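Local coordinates for protein tyrosine aminotransferase (Leishmania infantum, PDB 4IX8) that probably catalyses the pyridoxal-phosphate-dependent transfer of an amino group from tyrosine to 2-oxoglutarate, at residues S248-A253 against R274-G279; I216-N221 against G260-V265; K212-I217 against I244-D249; V140-G145 against W289-S294; H231-I236 against A266-N271. One frame throughout, in Å; residues are numbered along the deposited sequence.

Contact 1 of 5, residues S248-A253 against R274-G279; sequences SDEIYA and RLILGG
With CG of Glu250 turned opposite its own carbonyl carbon (chi1 -64°) and the chain extended beyond it, the glutamate reaches back along the strand and over Ile276, whose CG2 stands trans to its backbone N. The methyl and the carboxylate meet where the two side chains slant across one another, Glu250 OE1 lying 3.7 Å from Ile276 CG2. The buried carboxylate has several donors. Ser248 OG gives one, 2.7 Å from Glu250 OE2, which it meets on the anti side and 23° out of the carboxylate plane. Ser264 OG at OE1 and Val265 N at OE2 add two more, so both oxygens are held and the group has little room to rotate.

The backbones pair in parallel: Ser248 N to Leu275 O and Leu277 N to Ser248 O, each 2.9 Å, then Glu250 N to Leu277 O at 2.8 Å. Beyond this bond the strand pairing ends, although Ile251 CA still lies 4.1 Å from Gly278 CA. Asp249 OD1 accepts from Ile251 N at 3.3 Å, an Asx turn, and a type I turn follows from Glu250 to Ala253. Past the last direct bond, one water links Glu250 O with Gly279 N and another joins Ile251 O to Gly279 O. The strand end and the turn bring side chains to the cofactor: Asp249 OD2, hydrogen-bonded to Tyr174 OH, lies close to N1 of the pyridoxal-bearing residue 282, and Tyr252 OH hydrogen-bonds to its O3. An aspartate at the C-terminal end of a central parallel strand, facing the pyridine nitrogen, is a hallmark of fold-type I aminotransferases.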
# COMPACT_ATOMS: atom_id res chain seq x y z
N SER A 248 -14.83 12.47 2.26
CA SER A 248 -15.90 11.86 1.50
C SER A 248 -15.34 10.81 0.58
O SER A 248 -14.60 11.13 -0.35
CB SER A 248 -16.63 12.90 0.68
OG SER A 248 -17.71 12.35 -0.01
N ASP A 249 -15.72 9.56 0.84
CA ASP A 249 -15.31 8.43 0.00
C ASP A 249 -16.26 8.31 -1.19
O ASP A 249 -17.35 7.80 -1.06
CB ASP A 249 -15.29 7.16 0.82
CG ASP A 249 -14.61 6.01 0.10
OD1 ASP A 249 -14.68 5.98 -1.16
OD2 ASP A 249 -14.07 5.13 0.80
N GLU A 250 -15.81 8.80 -2.34
CA GLU A 250 -16.64 8.92 -3.51
C GLU A 250 -16.12 7.99 -4.59
O GLU A 250 -16.16 8.26 -5.80
CB GLU A 250 -16.68 10.40 -3.94
CG GLU A 250 -17.36 11.26 -2.83
CD GLU A 250 -17.58 12.72 -3.21
OE1 GLU A 250 -17.21 13.12 -4.34
OE2 GLU A 250 -18.19 13.45 -2.38
N ILE A 251 -15.71 6.81 -4.16
CA ILE A 251 -15.14 5.86 -5.10
C ILE A 251 -16.19 5.25 -6.02
O ILE A 251 -15.86 4.76 -7.10
CB ILE A 251 -14.40 4.75 -4.36
CG1 ILE A 251 -13.47 4.04 -5.35
CG2 ILE A 251 -15.39 3.81 -3.63
CD1 ILE A 251 -12.85 2.82 -4.81
N TYR A 252 -17.46 5.28 -5.60
CA TYR A 252 -18.54 4.75 -6.45
C TYR A 252 -19.23 5.85 -7.26
O TYR A 252 -20.36 5.68 -7.72
CB TYR A 252 -19.60 4.01 -5.60
CG TYR A 252 -19.02 2.76 -5.00
CD1 TYR A 252 -18.74 1.66 -5.79
CD2 TYR A 252 -18.75 2.68 -3.65
CE1 TYR A 252 -18.19 0.53 -5.24
CE2 TYR A 252 -18.20 1.56 -3.10
CZ TYR A 252 -17.93 0.47 -3.91
OH TYR A 252 -17.38 -0.67 -3.38
N ALA A 253 -18.53 6.97 -7.45
CA ALA A 253 -19.07 8.14 -8.15
C ALA A 253 -19.69 7.84 -9.53
O ALA A 253 -20.68 8.46 -9.88
CB ALA A 253 -17.97 9.20 -8.34
N ARG A 274 -12.66 19.95 2.38
CA ARG A 274 -13.15 18.63 2.02
C ARG A 274 -12.05 17.80 1.42
O ARG A 274 -11.37 18.26 0.52
CB ARG A 274 -14.28 18.73 1.01
CG ARG A 274 -15.56 19.24 1.57
CD ARG A 274 -16.30 20.09 0.57
NE ARG A 274 -15.66 21.40 0.38
CZ ARG A 274 -15.72 22.11 -0.75
NH1 ARG A 274 -16.36 21.66 -1.82
NH2 ARG A 274 -15.13 23.28 -0.82
N LEU A 275 -11.92 16.55 1.85
CA LEU A 275 -10.96 15.63 1.21
C LEU A 275 -11.74 14.48 0.54
O LEU A 275 -12.41 13.67 1.19
CB LEU A 275 -9.97 15.09 2.24
CG LEU A 275 -8.82 14.23 1.71
CD1 LEU A 275 -7.80 15.08 1.01
CD2 LEU A 275 -8.19 13.35 2.82
N ILE A 276 -11.67 14.43 -0.77
CA ILE A 276 -12.40 13.46 -1.56
C ILE A 276 -11.49 12.30 -1.88
O ILE A 276 -10.39 12.51 -2.36
CB ILE A 276 -12.88 14.08 -2.83
CG1 ILE A 276 -13.80 15.25 -2.49
CG2 ILE A 276 -13.59 13.07 -3.69
CD1 ILE A 276 -14.24 16.01 -3.65
N LEU A 277 -11.95 11.08 -1.59
CA LEU A 277 -11.21 9.85 -1.91
C LEU A 277 -11.94 9.20 -3.08
O LEU A 277 -13.16 9.14 -3.07
CB LEU A 277 -11.15 8.91 -0.71
CG LEU A 277 -10.83 9.62 0.62
CD1 LEU A 277 -10.68 8.63 1.74
CD2 LEU A 277 -9.55 10.45 0.49
N GLY A 278 -11.20 8.75 -4.08
CA GLY A 278 -11.79 8.16 -5.27
C GLY A 278 -10.73 7.43 -6.03
O GLY A 278 -9.61 7.31 -5.54
N GLY A 279 -11.09 6.90 -7.20
CA GLY A 279 -10.17 6.14 -8.02
C GLY A 279 -10.90 5.35 -9.09
O GLY A 279 -12.11 5.56 -9.33
O HOH W 1 -13.85 7.83 -7.55
O HOH W 2 -13.96 3.26 -8.85

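Contact 2 of 5, residues I216-N221 against G260-V265; sequences IINPSN and GIFTSV
Phe262 brings the CE1 corner of its ring against the loop at Asn218 and Pro219. Asn218 begins the Asn-Pro-Ser-Asn-Pro sequence, a version of the Asn-Pro-x-Asn-Pro signature of this aminotransferase family that follows the strand ending at Ile217, and a cis peptide joins it to Pro219. Asn218 O lies near the ring plane at its edge, 3.4 Å from Phe262 CE1, while Pro219 CD approaches the same corner obliquely, 3.7 Å from that carbon, with the two side chains at about a right angle. With CG trans to the backbone N (chi1 180°), the Asn218 amide slides past the ring in the opposite direction, ND2 3.7 Å from Phe262 CE1 and the two planes 31° apart.

No direct hydrogen bond joins the segments; water does the work. Asn218 ND2 gives one hydrogen bond to a water that passes one on to Thr263 O, and another to a water that also accepts from Thr263 N. Asn218 OD1 is taken by Phe227 N, so the whole buried amide is engaged and its rotation fixed. Further along the loop, Asn221 ND2 hydrogen-bonds to O3 of the cofactor-bearing residue 282. At the strand end of the contact the junction is purely apolar, Ile216 CD1 packing 4.0 Å from Val265 CG1.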
# COMPACT_ATOMS: atom_id res chain seq x y z
N ILE A 216 -17.88 10.62 5.42
CA ILE A 216 -19.02 10.04 4.74
C ILE A 216 -18.55 9.13 3.62
O ILE A 216 -17.41 9.25 3.14
CB ILE A 216 -20.00 11.08 4.17
CG1 ILE A 216 -19.35 11.91 3.09
CG2 ILE A 216 -20.59 11.94 5.29
CD1 ILE A 216 -20.31 12.84 2.40
N ILE A 217 -19.41 8.17 3.29
CA ILE A 217 -19.23 7.31 2.14
C ILE A 217 -20.41 7.49 1.21
O ILE A 217 -21.53 7.14 1.55
CB ILE A 217 -19.08 5.83 2.54
CG1 ILE A 217 -17.98 5.64 3.61
CG2 ILE A 217 -18.74 5.03 1.30
CD1 ILE A 217 -17.84 4.22 4.13
N ASN A 218 -20.17 8.03 0.04
CA ASN A 218 -21.25 8.36 -0.86
C ASN A 218 -20.82 8.31 -2.33
O ASN A 218 -20.02 9.11 -2.74
CB ASN A 218 -21.77 9.74 -0.56
CG ASN A 218 -22.91 10.12 -1.49
OD1 ASN A 218 -23.93 9.45 -1.52
ND2 ASN A 218 -22.72 11.15 -2.27
N PRO A 219 -21.36 7.39 -3.12
CA PRO A 219 -22.36 6.40 -2.77
C PRO A 219 -21.83 5.39 -1.78
O PRO A 219 -20.60 5.22 -1.73
CB PRO A 219 -22.71 5.74 -4.11
CG PRO A 219 -22.36 6.76 -5.15
CD PRO A 219 -21.14 7.46 -4.58
N SER A 220 -22.72 4.66 -1.11
CA SER A 220 -22.31 3.85 0.04
C SER A 220 -22.10 2.35 -0.21
O SER A 220 -22.91 1.70 -0.85
CB SER A 220 -23.34 3.99 1.15
OG SER A 220 -23.17 2.93 2.06
N ASN A 221 -20.96 1.84 0.26
CA ASN A 221 -20.75 0.44 0.60
C ASN A 221 -20.85 0.36 2.12
O ASN A 221 -20.03 0.98 2.78
CB ASN A 221 -19.36 -0.02 0.10
CG ASN A 221 -18.98 -1.40 0.62
OD1 ASN A 221 -19.80 -2.08 1.25
ND2 ASN A 221 -17.74 -1.82 0.35
N GLY A 260 -29.82 8.21 -11.84
CA GLY A 260 -29.61 9.02 -10.64
C GLY A 260 -28.55 10.09 -10.83
O GLY A 260 -27.75 10.03 -11.76
N ILE A 261 -28.58 11.10 -9.97
CA ILE A 261 -27.59 12.17 -9.97
C ILE A 261 -26.61 12.00 -8.83
O ILE A 261 -27.00 11.91 -7.68
CB ILE A 261 -28.23 13.56 -9.83
CG1 ILE A 261 -29.18 13.81 -11.00
CG2 ILE A 261 -27.16 14.67 -9.76
CD1 ILE A 261 -30.22 14.87 -10.66
N PHE A 262 -25.34 11.99 -9.15
CA PHE A 262 -24.35 11.90 -8.11
C PHE A 262 -23.98 13.31 -7.72
O PHE A 262 -23.76 14.17 -8.58
CB PHE A 262 -23.13 11.12 -8.56
CG PHE A 262 -21.95 11.29 -7.63
CD1 PHE A 262 -22.01 10.84 -6.32
CD2 PHE A 262 -20.77 11.86 -8.07
CE1 PHE A 262 -20.93 11.00 -5.47
CE2 PHE A 262 -19.69 12.01 -7.22
CZ PHE A 262 -19.76 11.58 -5.94
N THR A 263 -23.97 13.56 -6.42
CA THR A 263 -23.57 14.86 -5.87
C THR A 263 -22.26 14.72 -5.11
O THR A 263 -22.23 14.22 -3.98
CB THR A 263 -24.65 15.43 -4.89
OG1 THR A 263 -25.93 15.52 -5.55
CG2 THR A 263 -24.28 16.81 -4.44
N SER A 264 -21.18 15.24 -5.70
CA SER A 264 -19.86 15.23 -5.05
C SER A 264 -19.75 16.38 -4.06
O SER A 264 -20.33 17.43 -4.28
CB SER A 264 -18.75 15.32 -6.10
OG SER A 264 -17.45 15.44 -5.51
N VAL A 265 -19.03 16.20 -2.96
CA VAL A 265 -18.87 17.29 -2.00
C VAL A 265 -18.10 18.42 -2.66
O VAL A 265 -18.05 19.54 -2.15
CB VAL A 265 -18.17 16.84 -0.67
CG1 VAL A 265 -19.02 15.82 0.03
CG2 VAL A 265 -16.78 16.30 -0.92
O HOH W 3 -20.93 12.99 -2.04
O HOH W 4 -24.95 11.59 -4.30

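Contact 3 of 5, residues K212-I217 against I244-D249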
# COMPACT_ATOMS: atom_id res chain seq x y z
N LYS A 212 -11.83 15.23 15.11
CA LYS A 212 -10.99 15.83 14.06
C LYS A 212 -11.54 15.77 12.65
O LYS A 212 -11.02 16.44 11.77
CB LYS A 212 -9.60 15.17 14.05
CG LYS A 212 -8.84 15.42 15.34
CD LYS A 212 -8.51 16.90 15.57
CE LYS A 212 -8.49 17.26 17.05
NZ LYS A 212 -7.21 16.90 17.71
N ALA A 213 -12.58 14.98 12.41
CA ALA A 213 -13.11 14.86 11.06
C ALA A 213 -14.49 14.21 11.08
O ALA A 213 -14.90 13.61 12.07
CB ALA A 213 -12.15 14.03 10.18
N PHE A 214 -15.21 14.41 9.99
CA PHE A 214 -16.49 13.77 9.72
C PHE A 214 -16.31 12.98 8.43
O PHE A 214 -15.98 13.56 7.42
CB PHE A 214 -17.58 14.80 9.56
CG PHE A 214 -18.96 14.24 9.62
CD1 PHE A 214 -19.62 13.88 8.47
CD2 PHE A 214 -19.62 14.14 10.82
CE1 PHE A 214 -20.93 13.37 8.53
CE2 PHE A 214 -20.91 13.66 10.88
CZ PHE A 214 -21.57 13.28 9.73
N VAL A 215 -16.50 11.66 8.49
CA VAL A 215 -16.34 10.83 7.32
C VAL A 215 -17.70 10.43 6.74
O VAL A 215 -18.56 9.97 7.48
CB VAL A 215 -15.59 9.53 7.62
CG1 VAL A 215 -15.53 8.68 6.37
CG2 VAL A 215 -14.18 9.81 8.15
N ILE A 216 -17.88 10.62 5.42
CA ILE A 216 -19.02 10.04 4.74
C ILE A 216 -18.55 9.13 3.62
O ILE A 216 -17.41 9.25 3.14
CB ILE A 216 -20.00 11.08 4.17
CG1 ILE A 216 -19.35 11.91 3.09
CG2 ILE A 216 -20.59 11.94 5.29
CD1 ILE A 216 -20.31 12.84 2.40
N ILE A 217 -19.41 8.17 3.29
CA ILE A 217 -19.23 7.31 2.14
C ILE A 217 -20.41 7.49 1.21
O ILE A 217 -21.53 7.14 1.55
CB ILE A 217 -19.08 5.83 2.54
CG1 ILE A 217 -17.98 5.64 3.61
CG2 ILE A 217 -18.74 5.03 1.30
CD1 ILE A 217 -17.84 4.22 4.13
N ILE A 244 -15.06 21.10 11.60
CA ILE A 244 -14.24 19.95 11.32
C ILE A 244 -14.27 19.71 9.83
O ILE A 244 -15.30 19.96 9.20
CB ILE A 244 -14.74 18.72 12.06
CG1 ILE A 244 -16.24 18.54 11.83
CG2 ILE A 244 -14.45 18.86 13.57
CD1 ILE A 244 -16.82 17.28 12.48
N PRO A 245 -13.17 19.19 9.26
CA PRO A 245 -13.08 18.86 7.84
C PRO A 245 -13.95 17.67 7.47
O PRO A 245 -14.24 16.84 8.33
CB PRO A 245 -11.61 18.53 7.64
CG PRO A 245 -11.18 18.03 8.99
CD PRO A 245 -11.91 18.91 9.96
N LEU A 246 -14.35 17.61 6.21
CA LEU A 246 -15.19 16.56 5.70
C LEU A 246 -14.41 15.65 4.78
O LEU A 246 -13.86 16.12 3.77
CB LEU A 246 -16.38 17.17 4.97
CG LEU A 246 -17.37 16.24 4.26
CD1 LEU A 246 -18.00 15.27 5.24
CD2 LEU A 246 -18.49 17.05 3.55
N ILE A 247 -14.38 14.35 5.11
CA ILE A 247 -13.75 13.35 4.26
C ILE A 247 -14.85 12.53 3.58
O ILE A 247 -15.69 11.97 4.25
CB ILE A 247 -12.84 12.40 5.07
CG1 ILE A 247 -11.79 13.20 5.84
CG2 ILE A 247 -12.22 11.35 4.17
CD1 ILE A 247 -10.98 12.38 6.80
N SER A 248 -14.83 12.47 2.26
CA SER A 248 -15.90 11.86 1.50
C SER A 248 -15.34 10.81 0.58
O SER A 248 -14.60 11.13 -0.35
CB SER A 248 -16.63 12.90 0.68
OG SER A 248 -17.71 12.35 -0.01
N ASP A 249 -15.72 9.56 0.84
CA ASP A 249 -15.31 8.43 0.00
C ASP A 249 -16.26 8.31 -1.19
O ASP A 249 -17.35 7.80 -1.06
CB ASP A 249 -15.29 7.16 0.82
CG ASP A 249 -14.61 6.01 0.10
OD1 ASP A 249 -14.68 5.98 -1.16
OD2 ASP A 249 -14.07 5.13 0.80
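Phe214 and Leu246 lie side by side and point the same way, so that a methyl of the leucine sits at the edge of the ring, near its plane, with Leu246 CD1 3.9 Å from Phe214 CD1. That methyl also closes over the backbone, 3.4 Å from Phe214 O. From the other flank Ile244 CD1 reaches Phe214 CB, at 3.9 Å. Farther along the same face, chi1 of 64° lodges CG1 of Ile216 between its own backbone N and carbonyl carbon, from where it leans on the serine hydroxyl, 3.5 Å from Ser248 OG, which is hydrogen-bonded to Glu250.

This is the pairing of two neighbouring parallel strands in a beta-alpha-beta unit: helix 229-242 connects them and covers the face of Phe214 and Leu246, touching both with Cys239. Phe214 also stacks on Tyr188. Four hydrogen bonds alternate along the strands, among them Ile216 N to Ile247 O at 2.8 Å and Asp249 N to Ile216 O at 2.9 Å.

On the opposite face the side chains of Val215, Ile247, Ile217 and Asp249 stand together, with helix 145-157 against Ile247 and Asp249. Ala213 CB meets Ile247 CD1 at 3.9 Å. Ile217 and Asp249 run alongside each other, in the same direction, and Ile217 CG2 lies 4.1 Å from Asp249 CB. Just before strand 246-249 begins, Arg38 and Ile40 of the second subunit pack on Ile244 and Pro245 respectively.

Contact 4 of 5, residues V140-G145 against W289-S294; sequences VIITSG and WRVGWS
Strand 140-143, outermost in the large mixed sheet of this chain, pairs antiparallel with strand 292-297 near the cofactor phosphate, where the first strand ends and the second begins, and Arg290 and Gly145 meet there. In the strands Ile141 and Ser294 form a hydrogen-bonded pair, Ile141 N to Ser294 O at 2.8 Å, and Thr143 with Gly292 another, Thr143 N to Gly292 O also at 2.8 Å. Ile142 and Trp293 make the non-hydrogen-bonded pair between them; their side chains lie aslant, with Ile142 CD1 4.1 Å from Trp293 CB.

Thr143 ends the strand by folding back on what follows: its OG1 donates to Gly145 O at 2.8 Å, coming from above the carbonyl plane (55° out of it). Ser144 is the centre of an inverse gamma turn, and Gly145 has no side chain to keep the arginine off. The Arg290 chain bends at chi2 and chi3, which lays one guanidinium face over Gly145 CA, 3.5 Å from Arg290 NH2. That nitrogen also makes a weak hydrogen bond to Ser144 O.

The guanidinium also has partners outside the two segments: Arg290 NH2 hydrogen-bonds to OP1 of the cofactor-bearing residue 282 and to Ile317 O of the second subunit, while NH1 is held by Pro287 O. At the guanidinium edge, in plane, a water accepts from Arg290 NE at 2.8 Å and also sits 2.5 Å from Ser144 OG.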
# COMPACT_ATOMS: atom_id res chain seq x y z
N VAL A 140 -4.03 17.22 -5.35
CA VAL A 140 -4.26 15.81 -5.62
C VAL A 140 -3.07 14.97 -5.18
O VAL A 140 -1.94 15.28 -5.52
CB VAL A 140 -4.48 15.53 -7.16
CG1 VAL A 140 -4.66 14.04 -7.42
CG2 VAL A 140 -5.66 16.30 -7.69
N ILE A 141 -3.36 13.85 -4.54
CA ILE A 141 -2.33 12.90 -4.18
C ILE A 141 -2.70 11.53 -4.72
O ILE A 141 -3.83 11.07 -4.53
CB ILE A 141 -2.11 12.82 -2.64
CG1 ILE A 141 -1.68 14.18 -2.10
CG2 ILE A 141 -1.03 11.80 -2.33
CD1 ILE A 141 -1.57 14.25 -0.61
N ILE A 142 -1.76 10.91 -5.43
CA ILE A 142 -1.97 9.58 -5.94
C ILE A 142 -1.55 8.60 -4.83
O ILE A 142 -0.50 8.75 -4.22
CB ILE A 142 -1.18 9.33 -7.23
CG1 ILE A 142 -1.49 10.41 -8.26
CG2 ILE A 142 -1.52 7.94 -7.81
CD1 ILE A 142 -2.97 10.59 -8.58
N THR A 143 -2.41 7.62 -4.58
CA THR A 143 -2.28 6.71 -3.44
C THR A 143 -2.35 5.26 -3.88
O THR A 143 -2.86 4.95 -4.96
CB THR A 143 -3.40 6.95 -2.40
OG1 THR A 143 -4.70 6.76 -3.01
CG2 THR A 143 -3.33 8.36 -1.82
N SER A 144 -1.88 4.35 -3.02
CA SER A 144 -1.86 2.93 -3.33
C SER A 144 -3.24 2.34 -3.00
O SER A 144 -3.44 1.64 -1.99
CB SER A 144 -0.73 2.22 -2.58
OG SER A 144 -0.73 0.82 -2.84
N GLY A 145 -4.20 2.65 -3.88
CA GLY A 145 -5.57 2.33 -3.65
C GLY A 145 -6.17 3.39 -2.74
O GLY A 145 -5.42 4.16 -2.13
N TRP A 289 -4.84 -3.31 -9.04
CA TRP A 289 -3.77 -2.50 -9.58
C TRP A 289 -3.23 -1.55 -8.50
O TRP A 289 -2.14 -1.02 -8.64
CB TRP A 289 -4.22 -1.73 -10.80
CG TRP A 289 -4.59 -2.57 -11.99
CD1 TRP A 289 -4.72 -3.91 -12.03
CD2 TRP A 289 -4.93 -2.09 -13.29
NE1 TRP A 289 -5.10 -4.31 -13.29
CE2 TRP A 289 -5.24 -3.20 -14.08
CE3 TRP A 289 -4.99 -0.82 -13.87
CZ2 TRP A 289 -5.60 -3.10 -15.42
CZ3 TRP A 289 -5.36 -0.72 -15.19
CH2 TRP A 289 -5.65 -1.85 -15.96
N ARG A 290 -4.00 -1.35 -7.44
CA ARG A 290 -3.62 -0.55 -6.29
C ARG A 290 -3.30 0.88 -6.67
O ARG A 290 -2.21 1.38 -6.41
CB ARG A 290 -2.41 -1.16 -5.58
CG ARG A 290 -2.59 -2.60 -5.13
CD ARG A 290 -3.96 -2.84 -4.49
NE ARG A 290 -4.26 -1.95 -3.39
CZ ARG A 290 -5.49 -1.56 -3.03
NH1 ARG A 290 -6.56 -1.93 -3.72
NH2 ARG A 290 -5.64 -0.77 -1.98
N VAL A 291 -4.28 1.55 -7.26
CA VAL A 291 -4.19 2.97 -7.54
C VAL A 291 -5.50 3.64 -7.12
O VAL A 291 -6.57 3.15 -7.41
CB VAL A 291 -3.95 3.25 -9.05
CG1 VAL A 291 -3.84 4.75 -9.30
CG2 VAL A 291 -2.69 2.50 -9.55
N GLY A 292 -5.38 4.79 -6.47
CA GLY A 292 -6.51 5.62 -6.09
C GLY A 292 -5.94 7.01 -5.83
O GLY A 292 -4.77 7.26 -6.09
N TRP A 293 -6.74 7.90 -5.29
CA TRP A 293 -6.28 9.24 -5.04
C TRP A 293 -7.08 9.96 -3.98
O TRP A 293 -8.16 9.51 -3.63
CB TRP A 293 -6.36 10.05 -6.32
CG TRP A 293 -7.75 10.10 -7.01
CD1 TRP A 293 -8.85 10.81 -6.62
CD2 TRP A 293 -8.13 9.45 -8.25
NE1 TRP A 293 -9.89 10.61 -7.50
CE2 TRP A 293 -9.47 9.80 -8.52
CE3 TRP A 293 -7.47 8.61 -9.13
CZ2 TRP A 293 -10.17 9.32 -9.62
CZ3 TRP A 293 -8.18 8.14 -10.26
CH2 TRP A 293 -9.50 8.49 -10.48
N SER A 294 -6.55 11.09 -3.52
CA SER A 294 -7.27 11.99 -2.64
C SER A 294 -7.15 13.39 -3.25
O SER A 294 -6.11 13.75 -3.82
CB SER A 294 -6.71 11.95 -1.20
OG SER A 294 -5.43 12.57 -1.13
O HOH W 5 -2.00 -1.15 -1.94

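Contact 5 of 5, residues H231-I236 against A266-N271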
# COMPACT_ATOMS: atom_id res chain seq x y z
N HIS A 231 -29.15 16.51 1.23
CA HIS A 231 -28.51 15.87 2.37
C HIS A 231 -27.01 16.18 2.39
O HIS A 231 -26.42 16.40 3.45
CB HIS A 231 -28.75 14.37 2.35
CG HIS A 231 -28.27 13.64 3.57
ND1 HIS A 231 -28.66 13.97 4.86
CD2 HIS A 231 -27.44 12.58 3.69
CE1 HIS A 231 -28.09 13.13 5.71
NE2 HIS A 231 -27.33 12.29 5.03
N VAL A 232 -26.37 16.20 1.21
CA VAL A 232 -24.94 16.50 1.17
C VAL A 232 -24.72 17.96 1.61
O VAL A 232 -23.82 18.26 2.40
CB VAL A 232 -24.36 16.25 -0.23
CG1 VAL A 232 -22.89 16.67 -0.27
CG2 VAL A 232 -24.48 14.76 -0.60
N SER A 233 -25.64 18.84 1.21
CA SER A 233 -25.60 20.24 1.62
C SER A 233 -25.67 20.34 3.14
O SER A 233 -24.88 21.07 3.77
CB SER A 233 -26.77 20.97 1.00
OG SER A 233 -26.68 22.35 1.21
N ASP A 234 -26.54 19.53 3.73
CA ASP A 234 -26.72 19.54 5.17
C ASP A 234 -25.48 19.01 5.89
O ASP A 234 -25.10 19.52 6.94
CB ASP A 234 -27.94 18.71 5.58
CG ASP A 234 -29.24 19.40 5.29
OD1 ASP A 234 -29.25 20.63 5.04
OD2 ASP A 234 -30.27 18.69 5.34
N ILE A 235 -24.87 17.96 5.33
CA ILE A 235 -23.64 17.42 5.90
C ILE A 235 -22.55 18.49 5.94
O ILE A 235 -21.90 18.70 6.96
CB ILE A 235 -23.18 16.24 5.09
CG1 ILE A 235 -24.13 15.06 5.33
CG2 ILE A 235 -21.79 15.84 5.46
CD1 ILE A 235 -24.01 13.97 4.26
N ILE A 236 -22.40 19.22 4.84
CA ILE A 236 -21.44 20.30 4.77
C ILE A 236 -21.78 21.36 5.81
O ILE A 236 -20.90 21.78 6.54
CB ILE A 236 -21.41 20.90 3.37
CG1 ILE A 236 -20.77 19.87 2.45
CG2 ILE A 236 -20.61 22.21 3.30
CD1 ILE A 236 -20.80 20.24 0.97
N ALA A 266 -17.51 18.13 -3.80
CA ALA A 266 -16.84 19.14 -4.61
C ALA A 266 -17.79 20.18 -5.22
O ALA A 266 -17.36 21.31 -5.52
CB ALA A 266 -16.08 18.48 -5.73
N ASP A 267 -19.05 19.79 -5.44
CA ASP A 267 -19.99 20.62 -6.23
C ASP A 267 -20.75 21.63 -5.38
O ASP A 267 -21.96 21.77 -5.50
CB ASP A 267 -21.01 19.70 -6.93
CG ASP A 267 -21.81 20.41 -8.00
OD1 ASP A 267 -21.29 21.39 -8.57
OD2 ASP A 267 -22.96 19.99 -8.24
N PHE A 268 -20.02 22.38 -4.57
CA PHE A 268 -20.62 23.34 -3.65
C PHE A 268 -19.75 24.54 -3.49
O PHE A 268 -18.54 24.48 -3.65
CB PHE A 268 -20.84 22.71 -2.27
CG PHE A 268 -21.95 21.71 -2.23
CD1 PHE A 268 -23.26 22.10 -1.94
CD2 PHE A 268 -21.70 20.36 -2.49
CE1 PHE A 268 -24.30 21.18 -1.91
CE2 PHE A 268 -22.73 19.43 -2.45
CZ PHE A 268 -24.03 19.84 -2.17
N ASP A 269 -20.40 25.64 -3.16
CA ASP A 269 -19.69 26.87 -2.89
C ASP A 269 -19.58 26.99 -1.39
O ASP A 269 -20.52 27.38 -0.71
CB ASP A 269 -20.44 28.05 -3.48
CG ASP A 269 -20.66 27.88 -4.94
OD1 ASP A 269 -19.64 27.83 -5.67
OD2 ASP A 269 -21.83 27.80 -5.36
N THR A 270 -18.43 26.57 -0.87
CA THR A 270 -18.20 26.54 0.56
C THR A 270 -16.73 26.59 0.87
O THR A 270 -15.92 26.11 0.09
CB THR A 270 -18.78 25.27 1.17
OG1 THR A 270 -18.52 25.27 2.58
CG2 THR A 270 -18.15 24.04 0.57
N ASN A 271 -16.39 27.12 2.04
CA ASN A 271 -15.00 27.13 2.48
C ASN A 271 -14.70 26.01 3.47
O ASN A 271 -13.60 25.92 4.01
CB ASN A 271 -14.65 28.48 3.09
CG ASN A 271 -14.90 29.60 2.14
OD1 ASN A 271 -14.54 29.52 0.96
ND2 ASN A 271 -15.58 30.62 2.60
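Phe268 can be traced outward from its CB, which lies 4.1 Å from Ile236 CD1, the methyl that then covers the root of the ring. CG and CD2 are nearer to it, Phe268 CD2 at 3.6 Å from Ile236 CD1. The methyl stands over one face, 3.9 Å from the ring centroid and 24° off the normal, a CH-pi contact displaced toward the rim. Farther out, CE2 meets Val232 CG1 at 3.5 Å in an oblique approach, and CE1 reaches Ser233 CB at 3.8 Å. Between them CZ points at the helix backbone, with Ser233 N 3.9 Å away.

The chi1 of -72° sets Phe268 CG opposite its carbonyl carbon and places the ring against helix 229-242, the connecting helix of the neighbouring beta-alpha-beta unit. One turn of that helix supplies Val232, Ser233 and Ile236. The other branch of the isoleucine is used too: Ile236 CG2 packs against Thr270, 3.8 Å from its OG1, a hydroxyl that accepts a hydrogen bond from Val272 N.

No hydrogen bond joins the segments, which meet by dispersion and shape; Arg229 of the same helix adds the electrostatic part, by cation-pi to the ring and a salt bridge to Asp267.

How the contacts relate
Contacts 1, 3 and 4 belong to one sheet, with the cofactor at its strand ends; contacts 2 and 5 join a loop to it and to its connecting helix. Contacts 1 and 3 share Ser248 and Asp249 and put strand 246-249 between two parallel neighbours, the contact centres about 10 Å apart. Contact 4 extends the sheet beyond strand 274-279, through Gly278 O to Trp293 N at 2.9 Å. Contact 2 joins contact 1 through Glu250 OE1 and Ser264 OG, 2.6 Å apart, and meets contact 5 where Thr263 CG2 lies 3.6 Å from Phe268 CE2. Contacts 1, 2 and 4 reach residue 282: the pyridine side, through O3, in the first two, the phosphate in the last.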